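Local atomic coordinates of glycosyl hydrolase (Rhizobium leguminosarum bv. trifolii, PDB entry 5NDX), a protein that probably hydrolyses O-glycosidic bonds as a family 39 glycoside hydrolase, a bacterial orthologue of human alpha-L-iduronidase. Residues Ala14-Gly26 with Ser368-Cys380. The protein carries 2 engineered substitutions. Residues are numbered along the deposited sequence; the frame is centred on the assembly and turned at random.
Sequences AVRPFNRFWRGTG and SMELLATLGDTVC. With 8U8 ((2~{R},3~{S},4~{S},5~{R},6~{S})-6-(4-methyl-2-oxidanylidene-chromen-7-yl)oxy-3,4,5-tris(oxidanyl)oxane-2-carboxylic acid), chain N; SO4 (sulfate ion), chain B; SO4 (sulfate ion), chain K.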
ATOM      1  N   ALA A  14      15.702  11.476  20.048  1.00 44.92           N
ATOM      2  CA  ALA A  14      14.674  11.848  19.081  1.00 46.42           C
ATOM      3  C   ALA A  14      15.139  13.006  18.227  1.00 48.05           C
ATOM      4  O   ALA A  14      15.661  13.976  18.741  1.00 49.18           O
ATOM      5  CB  ALA A  14      13.389  12.229  19.819  1.00 46.59           C
ATOM      6  N   VAL A  15      15.007  12.876  16.910  1.00 47.33           N
ATOM      7  CA  VAL A  15      15.410  13.908  15.967  1.00 47.41           C
ATOM      8  C   VAL A  15      14.200  14.731  15.504  1.00 47.15           C
ATOM      9  O   VAL A  15      14.295  15.940  15.416  1.00 49.75           O
ATOM     10  CB  VAL A  15      16.159  13.309  14.749  1.00 50.65           C
ATOM     11  CG1 VAL A  15      16.512  14.384  13.717  1.00 51.94           C
ATOM     12  CG2 VAL A  15      17.444  12.632  15.197  1.00 50.45           C
ATOM     13  N   ARG A  16      13.088  14.061  15.174  1.00 44.83           N
ATOM     14  CA  ARG A  16      11.878  14.665  14.659  1.00 42.08           C
ATOM     15  C   ARG A  16      10.741  13.610  14.626  1.00 42.74           C
ATOM     16  O   ARG A  16      10.999  12.409  14.734  1.00 40.15           O
ATOM     17  CB  ARG A  16      12.128  15.240  13.250  1.00 43.32           C
ATOM     18  CG  ARG A  16      12.711  14.266  12.258  1.00 43.74           C
ATOM     19  CD  ARG A  16      12.685  14.829  10.829  1.00 45.12           C
ATOM     20  NE  ARG A  16      13.455  13.908  10.018  1.00 44.59           N
ATOM     21  CZ  ARG A  16      12.992  12.987   9.161  1.00 43.14           C
ATOM     22  NH1 ARG A  16      11.719  12.860   8.856  1.00 41.13           N
ATOM     23  NH2 ARG A  16      13.875  12.209   8.581  1.00 42.69           N
ATOM     24  N   PRO A  17       9.487  14.051  14.479  1.00 40.81           N
ATOM     25  CA  PRO A  17       8.428  13.084  14.239  1.00 41.68           C
ATOM     26  C   PRO A  17       8.621  12.340  12.905  1.00 40.77           C
ATOM     27  O   PRO A  17       9.319  12.812  12.019  1.00 39.93           O
ATOM     28  CB  PRO A  17       7.150  13.947  14.166  1.00 43.22           C
ATOM     29  CG  PRO A  17       7.532  15.313  14.706  1.00 41.98           C
ATOM     30  CD  PRO A  17       8.995  15.442  14.388  1.00 42.46           C
ATOM     31  N   PHE A  18       8.046  11.152  12.817  1.00 38.05           N
ATOM     32  CA  PHE A  18       8.098  10.346  11.611  1.00 37.36           C
ATOM     33  C   PHE A  18       6.678   9.971  11.266  1.00 37.05           C
ATOM     34  O   PHE A  18       5.972   9.441  12.113  1.00 36.58           O
ATOM     35  CB  PHE A  18       8.901   9.059  11.839  1.00 35.10           C
ATOM     36  CG  PHE A  18       9.103   8.285  10.593  1.00 33.51           C
ATOM     37  CD1 PHE A  18       9.967   8.771   9.602  1.00 31.53           C
ATOM     38  CD2 PHE A  18       8.357   7.138  10.349  1.00 32.69           C
ATOM     39  CE1 PHE A  18      10.141   8.060   8.433  1.00 32.79           C
ATOM     40  CE2 PHE A  18       8.536   6.436   9.188  1.00 32.56           C
ATOM     41  CZ  PHE A  18       9.409   6.904   8.218  1.00 31.73           C
ATOM     42  N   ASN A  19       6.274  10.239  10.036  1.00 37.44           N
ATOM     43  CA  ASN A  19       5.015   9.767   9.528  1.00 37.12           C
ATOM     44  C   ASN A  19       5.215   8.701   8.467  1.00 35.21           C
ATOM     45  O   ASN A  19       6.126   8.803   7.619  1.00 32.01           O
ATOM     46  CB  ASN A  19       4.241  10.911   8.929  1.00 42.78           C
ATOM     47  CG  ASN A  19       3.694  11.859  10.002  1.00 47.86           C
ATOM     48  OD1 ASN A  19       4.450  12.793  10.258  1.00 55.21           O
ATOM     49  N   ARG A  20       4.340   7.704   8.511  1.00 31.90           N
ATOM     50  CA  ARG A  20       4.267   6.679   7.467  1.00 31.73           C
ATOM     51  C   ARG A  20       3.347   7.238   6.417  1.00 31.37           C
ATOM     52  O   ARG A  20       2.144   7.037   6.451  1.00 31.24           O
ATOM     53  CB  ARG A  20       3.780   5.334   8.034  1.00 29.89           C
ATOM     54  CG  ARG A  20       4.692   4.827   9.185  1.00 31.48           C
ATOM     55  CD  ARG A  20       4.144   3.598   9.912  1.00 31.28           C
ATOM     56  NE  ARG A  20       2.823   3.949  10.373  1.00 31.31           N
ATOM     57  CZ  ARG A  20       1.753   3.191  10.354  1.00 30.93           C
ATOM     58  NH1 ARG A  20       1.766   1.907   9.978  1.00 31.38           N
ATOM     59  NH2 ARG A  20       0.638   3.770  10.691  1.00 31.95           N
ATOM     60  N   PHE A  21       3.935   7.960   5.462  1.00 30.07           N
ATOM     61  CA  PHE A  21       3.201   8.779   4.535  1.00 29.71           C
ATOM     62  C   PHE A  21       2.799   8.102   3.201  1.00 30.77           C
ATOM     63  O   PHE A  21       2.319   8.780   2.293  1.00 32.82           O
ATOM     64  CB  PHE A  21       4.013  10.070   4.272  1.00 30.68           C
ATOM     65  CG  PHE A  21       5.382   9.831   3.648  1.00 29.82           C
ATOM     66  CD1 PHE A  21       5.515   9.594   2.295  1.00 30.75           C
ATOM     67  CD2 PHE A  21       6.520   9.814   4.430  1.00 31.16           C
ATOM     68  CE1 PHE A  21       6.772   9.341   1.736  1.00 30.64           C
ATOM     69  CE2 PHE A  21       7.790   9.559   3.890  1.00 29.63           C
ATOM     70  CZ  PHE A  21       7.910   9.341   2.550  1.00 30.06           C
ATOM     71  N   TRP A  22       3.008   6.794   3.085  1.00 29.40           N
ATOM     72  CA  TRP A  22       2.915   6.032   1.848  1.00 30.28           C
ATOM     73  C   TRP A  22       1.799   4.998   1.911  1.00 30.63           C
ATOM     74  O   TRP A  22       1.824   4.020   1.142  1.00 30.01           O
ATOM     75  CB  TRP A  22       4.226   5.263   1.587  1.00 30.35           C
ATOM     76  CG  TRP A  22       4.571   4.395   2.783  1.00 30.86           C
ATOM     77  CD1 TRP A  22       4.048   3.163   3.107  1.00 29.83           C
ATOM     78  CD2 TRP A  22       5.453   4.747   3.837  1.00 30.21           C
ATOM     79  NE1 TRP A  22       4.608   2.721   4.269  1.00 30.49           N
ATOM     80  CE2 TRP A  22       5.449   3.687   4.754  1.00 30.76           C
ATOM     81  CE3 TRP A  22       6.275   5.854   4.078  1.00 30.82           C
ATOM     82  CZ2 TRP A  22       6.236   3.697   5.913  1.00 30.35           C
ATOM     83  CZ3 TRP A  22       7.051   5.872   5.221  1.00 31.66           C
ATOM     84  CH2 TRP A  22       7.045   4.782   6.116  1.00 31.87           C
ATOM     85  N   ARG A  23       0.813   5.200   2.779  1.00 30.29           N
ATOM     86  CA  ARG A  23      -0.096   4.100   3.152  1.00 31.37           C
ATOM     87  C   ARG A  23      -1.334   4.106   2.262  1.00 31.39           C
ATOM     88  O   ARG A  23      -2.469   4.310   2.694  1.00 30.06           O
ATOM     89  CB  ARG A  23      -0.429   4.116   4.633  1.00 30.95           C
ATOM     90  CG  ARG A  23       0.739   3.744   5.560  1.00 33.67           C
ATOM     91  CD  ARG A  23       0.835   4.566   6.856  1.00 36.82           C
ATOM     92  NE  ARG A  23      -0.291   4.440   7.499  1.00 39.63           N
ATOM     93  CZ  ARG A  23      -1.081   5.256   8.156  1.00 38.36           C
ATOM     94  NH1 ARG A  23      -0.886   6.505   8.597  1.00 40.40           N
ATOM     95  NH2 ARG A  23      -2.134   4.566   8.525  1.00 36.59           N
ATOM     96  N   GLY A  24      -1.089   3.856   0.996  1.00 30.61           N
ATOM     97  CA  GLY A  24      -2.125   3.908  -0.026  1.00 32.12           C
ATOM     98  C   GLY A  24      -1.759   3.124  -1.239  1.00 32.57           C
ATOM     99  O   GLY A  24      -0.576   2.991  -1.582  1.00 35.07           O
ATOM    100  N   THR A  25      -2.764   2.597  -1.906  1.00 32.06           N
ATOM    101  CA  THR A  25      -2.581   1.996  -3.210  1.00 32.85           C
ATOM    102  C   THR A  25      -3.828   2.327  -4.042  1.00 33.88           C
ATOM    103  O   THR A  25      -4.719   3.069  -3.615  1.00 34.93           O
ATOM    104  CB  THR A  25      -2.275   0.453  -3.135  1.00 34.12           C
ATOM    105  OG1 THR A  25      -2.046  -0.081  -4.454  1.00 35.80           O
ATOM    106  CG2 THR A  25      -3.412  -0.319  -2.541  1.00 35.12           C
ATOM    107  N   GLY A  26      -3.864   1.807  -5.240  1.00 33.24           N
ATOM    108  CA  GLY A  26      -4.940   2.100  -6.122  1.00 36.15           C
ATOM    109  C   GLY A  26      -4.961   1.193  -7.331  1.00 35.80           C
ATOM    110  O   GLY A  26      -4.047   0.379  -7.546  1.00 34.06           O
ATOM    111  N   SER A 368       6.832  -5.533   0.967  1.00 29.08           N
ATOM    112  CA  SER A 368       7.639  -4.391   1.329  1.00 30.30           C
ATOM    113  C   SER A 368       6.811  -3.440   2.236  1.00 30.88           C
ATOM    114  O   SER A 368       7.350  -2.901   3.199  1.00 29.23           O
ATOM    115  CB  SER A 368       8.148  -3.619   0.113  1.00 29.32           C
ATOM    116  OG  SER A 368       7.043  -3.229  -0.673  1.00 31.87           O
ATOM    117  N   MET A 369       5.543  -3.228   1.884  1.00 29.88           N
ATOM    118  CA  MET A 369       4.644  -2.390   2.684  1.00 31.91           C
ATOM    119  C   MET A 369       4.293  -2.977   4.039  1.00 31.05           C
ATOM    120  O   MET A 369       4.119  -2.211   5.015  1.00 31.34           O
ATOM    121  CB  MET A 369       3.399  -2.014   1.879  1.00 33.50           C
ATOM    122  CG  MET A 369       3.786  -1.149   0.673  1.00 35.34           C
ATOM    123  SD  MET A 369       2.354  -0.734  -0.288  1.00 40.26           S
ATOM    124  CE  MET A 369       1.984   0.894   0.325  1.00 43.55           C
ATOM    125  N   GLU A 370       4.245  -4.299   4.134  1.00 30.82           N
ATOM    126  CA  GLU A 370       4.140  -4.970   5.428  1.00 31.57           C
ATOM    127  C   GLU A 370       5.292  -4.635   6.375  1.00 30.77           C
ATOM    128  O   GLU A 370       5.054  -4.358   7.549  1.00 30.47           O
ATOM    129  CB  GLU A 370       4.045  -6.495   5.293  1.00 33.48           C
ATOM    130  CG  GLU A 370       2.737  -6.979   4.685  1.00 38.78           C
ATOM    131  CD  GLU A 370       2.563  -8.526   4.667  1.00 40.22           C
ATOM    132  OE1 GLU A 370       2.197  -9.177   5.687  1.00 41.64           O
ATOM    133  OE2 GLU A 370       2.779  -9.096   3.596  1.00 41.69           O
ATOM    134  N   LEU A 371       6.522  -4.670   5.865  1.00 29.10           N
ATOM    135  CA  LEU A 371       7.666  -4.308   6.632  1.00 29.99           C
ATOM    136  C   LEU A 371       7.656  -2.848   7.009  1.00 29.06           C
ATOM    137  O   LEU A 371       7.891  -2.508   8.164  1.00 29.06           O
ATOM    138  CB  LEU A 371       8.986  -4.668   5.926  1.00 30.80           C
ATOM    139  CG  LEU A 371       9.536  -6.065   6.202  1.00 32.84           C
ATOM    140  CD1 LEU A 371       8.576  -7.137   5.835  1.00 35.17           C
ATOM    141  CD2 LEU A 371      10.815  -6.319   5.417  1.00 34.23           C
ATOM    142  N   LEU A 372       7.441  -1.992   6.034  1.00 27.59           N
ATOM    143  CA  LEU A 372       7.434  -0.544   6.280  1.00 29.04           C
ATOM    144  C   LEU A 372       6.311  -0.107   7.282  1.00 29.55           C
ATOM    145  O   LEU A 372       6.464   0.899   8.004  1.00 29.96           O
ATOM    146  CB  LEU A 372       7.298   0.227   4.957  1.00 28.73           C
ATOM    147  CG  LEU A 372       8.457   0.106   3.969  1.00 29.40           C
ATOM    148  CD1 LEU A 372       8.059   0.577   2.591  1.00 31.06           C
ATOM    149  CD2 LEU A 372       9.605   0.945   4.437  1.00 30.52           C
ATOM    150  N   ALA A 373       5.231  -0.884   7.337  1.00 28.47           N
ATOM    151  CA  ALA A 373       4.097  -0.583   8.186  1.00 29.03           C
ATOM    152  C   ALA A 373       4.477  -0.669   9.657  1.00 30.25           C
ATOM    153  O   ALA A 373       3.804  -0.056  10.454  1.00 29.67           O
ATOM    154  CB  ALA A 373       2.966  -1.546   7.914  1.00 28.57           C
ATOM    155  N   THR A 374       5.545  -1.415   9.990  1.00 29.49           N
ATOM    156  CA  THR A 374       6.024  -1.543  11.369  1.00 30.19           C
ATOM    157  C   THR A 374       6.799  -0.381  11.907  1.00 30.35           C
ATOM    158  O   THR A 374       7.214  -0.431  13.064  1.00 33.20           O
ATOM    159  CB  THR A 374       6.922  -2.796  11.558  1.00 30.37           C
ATOM    160  OG1 THR A 374       8.192  -2.628  10.869  1.00 31.28           O
ATOM    161  CG2 THR A 374       6.209  -4.024  11.046  1.00 30.17           C
ATOM    162  N   LEU A 375       7.068   0.638  11.091  1.00 30.29           N
ATOM    163  CA  LEU A 375       7.869   1.739  11.546  1.00 30.68           C
ATOM    164  C   LEU A 375       7.142   2.545  12.628  1.00 33.06           C
ATOM    165  O   LEU A 375       5.927   2.540  12.717  1.00 31.66           O
ATOM    166  CB  LEU A 375       8.281   2.629  10.389  1.00 30.80           C
ATOM    167  CG  LEU A 375       9.380   2.049   9.471  1.00 29.56           C
ATOM    168  CD1 LEU A 375       9.441   2.749   8.120  1.00 30.09           C
ATOM    169  CD2 LEU A 375      10.723   2.097  10.160  1.00 29.86           C
ATOM    170  N   GLY A 376       7.944   3.176  13.466  1.00 33.75           N
ATOM    171  CA  GLY A 376       7.481   3.975  14.574  1.00 34.41           C
ATOM    172  C   GLY A 376       7.150   5.408  14.238  1.00 34.52           C
ATOM    173  O   GLY A 376       6.975   5.743  13.078  1.00 33.12           O
ATOM    174  N   ASP A 377       7.066   6.258  15.273  1.00 34.13           N
ATOM    175  CA  ASP A 377       6.515   7.607  15.093  1.00 36.00           C
ATOM    176  C   ASP A 377       7.563   8.690  15.352  1.00 34.96           C
ATOM    177  O   ASP A 377       7.252   9.891  15.319  1.00 33.91           O
ATOM    178  CB  ASP A 377       5.296   7.817  15.978  1.00 35.15           C
ATOM    179  CG  ASP A 377       5.654   7.779  17.494  1.00 38.37           C
ATOM    180  OD1 ASP A 377       6.857   7.663  17.913  1.00 37.20           O
ATOM    181  OD2 ASP A 377       4.691   7.831  18.275  1.00 39.33           O
ATOM    182  N   THR A 378       8.805   8.289  15.591  1.00 33.97           N
ATOM    183  CA  THR A 378       9.851   9.257  15.867  1.00 35.74           C
ATOM    184  C   THR A 378      11.148   8.818  15.205  1.00 35.79           C
ATOM    185  O   THR A 378      11.533   7.666  15.342  1.00 39.03           O
ATOM    186  CB  THR A 378      10.057   9.379  17.406  1.00 36.94           C
ATOM    187  OG1 THR A 378       8.806   9.641  18.056  1.00 36.07           O
ATOM    188  CG2 THR A 378      10.927  10.486  17.706  1.00 40.24           C
ATOM    189  N   VAL A 379      11.828   9.718  14.503  1.00 35.17           N
ATOM    190  CA  VAL A 379      13.158   9.420  13.954  1.00 36.52           C
ATOM    191  C   VAL A 379      14.209   9.482  15.059  1.00 38.25           C
ATOM    192  O   VAL A 379      14.205  10.391  15.850  1.00 39.08           O
ATOM    193  CB  VAL A 379      13.504  10.361  12.802  1.00 36.20           C
ATOM    194  CG1 VAL A 379      14.904  10.097  12.268  1.00 36.48           C
ATOM    195  CG2 VAL A 379      12.470  10.217  11.677  1.00 35.83           C
ATOM    196  N   CYS A 380      15.068   8.482  15.129  1.00 39.51           N
ATOM    197  CA  CYS A 380      16.220   8.450  16.067  1.00 41.62           C
ATOM    198  C   CYS A 380      17.484   8.871  15.380  1.00 39.95           C
ATOM    199  O   CYS A 380      17.625   8.709  14.171  1.00 39.19           O
ATOM    200  CB  CYS A 380      16.603   7.029  16.448  1.00 45.35           C
ATOM    201  SG  CYS A 380      15.335   6.040  17.086  1.00 52.59           S
TER
HETATM  202  C15 8U8 N 713      -4.774  13.300  -0.000  1.00 39.80           C
HETATM  203  C13 8U8 N 713      -4.272  13.710   1.238  1.00 38.49           C
HETATM  204  C14 8U8 N 713      -4.170  15.063   1.533  1.00 37.93           C
HETATM  205  C16 8U8 N 713      -3.746  15.471   2.790  1.00 40.89           C
HETATM  206  O9  8U8 N 713      -3.610  16.667   3.016  1.00 43.88           O
HETATM  207  O8  8U8 N 713      -3.355  14.555   3.716  1.00 39.56           O
HETATM  208  C11 8U8 N 713      -3.495  13.237   3.465  1.00 36.64           C
HETATM  209  C10 8U8 N 713      -3.168  12.399   4.502  1.00 36.69           C
HETATM  210  C12 8U8 N 713      -3.942  12.784   2.232  1.00 35.90           C
HETATM  211  C7  8U8 N 713      -4.070  11.405   2.064  1.00 34.62           C
HETATM  212  C8  8U8 N 713      -3.732  10.552   3.109  1.00 35.70           C
HETATM  213  C9  8U8 N 713      -3.288  11.035   4.342  1.00 37.33           C
HETATM  214  O2  8U8 N 713      -2.985  10.149   5.345  1.00 41.07           O
HETATM  215  C5  8U8 N 713      -2.974  10.620   6.719  1.00 39.17           C
HETATM  216  O1  8U8 N 713      -1.622  11.096   6.846  1.00 42.11           O
HETATM  217  C1  8U8 N 713      -1.169  11.527   8.149  1.00 43.03           C
HETATM  218  C6  8U8 N 713      -1.957  12.790   8.647  1.00 46.71           C
HETATM  219  O7  8U8 N 713      -2.480  13.546   7.804  1.00 43.36           O
HETATM  220  O6  8U8 N 713      -2.070  12.928   9.874  1.00 51.91           O
HETATM  221  C2  8U8 N 713      -1.348  10.329   9.078  1.00 42.63           C
HETATM  222  O5  8U8 N 713      -0.895  10.614  10.438  1.00 41.25           O
HETATM  223  C3  8U8 N 713      -2.827   9.877   9.079  1.00 39.15           C
HETATM  224  O4  8U8 N 713      -2.919   8.725   9.876  1.00 38.10           O
HETATM  225  C4  8U8 N 713      -3.258   9.502   7.660  1.00 38.59           C
HETATM  226  O3  8U8 N 713      -4.649   9.180   7.600  1.00 39.84           O
HETATM  227  S   SO4 B 701       1.480   7.765  10.752  1.00 47.80           S
HETATM  228  O1  SO4 B 701       2.855   8.078  11.180  1.00 58.10           O
HETATM  229  O2  SO4 B 701       1.094   6.423  11.265  1.00 50.21           O
HETATM  230  O3  SO4 B 701       1.290   7.892   9.285  1.00 52.00           O
HETATM  231  O4  SO4 B 701       0.578   8.768  11.377  1.00 59.60           O
HETATM  232  S   SO4 K 710      16.910  13.515   9.936  1.00 95.03           S
HETATM  233  O1  SO4 K 710      17.971  12.922  10.814  1.00 93.56           O
HETATM  234  O2  SO4 K 710      17.331  14.829   9.362  1.00102.54           O
HETATM  235  O3  SO4 K 710      15.677  13.766  10.714  1.00 93.26           O
HETATM  236  O4  SO4 K 710      16.615  12.532   8.859  1.00 84.71           O
HETATM  237  O   HOH W   1       4.187   5.848  12.551  1.00 50.12           O
HETATM  238  O   HOH W   2       3.140   0.435   4.942  1.00 33.19           O
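A bend at chi3 (-56°) turns the guanidinium of R20 onto the type I turn L372-L375, where NH1 gives a hydrogen bond to A373 O (2.9 Å) on a lone pair in the carbonyl plane. With CG of F18 anti to the backbone N (chi1 -174°), its ring lies between V379 and L375: V379 CG2 approaches CD1 at 3.6 Å, L375 CD1 approaches CE2, and G376 O sits at the ring edge. L375 CD1 also meets CH2 of W22 at 3.7 Å, while L372 CB packs against NE1 and CZ2 of the indole. A water accepts from W22 NE1 and donates to M369 O. At the other end, backbone bonds run from V15 N to V379 O (2.8 Å) and from V379 N to R16 O; in the loop beyond, F18 N reaches D377 O from above its carbonyl plane. V379 CG2 covers one face of the R16 guanidinium, whose NH2 also pairs with D296. R20 NE and NH2 share O2 of the chain B sulfate, and R23 NH1 reaches both O3 of that ion and O4 of the bound glycoside. Replacing R20 by alanine removes the NH1 donor of A373 O and is likely to leave sulfate O2 without its NE and NH2 donors. The loop leading into the first barrel strand, 24-27, is thereby held against helix 364-372 and strand 378-385, and the sulfate, probably from the crystallisation liquor, marks where R20 and R23 could hold an anion at the ligand pocket.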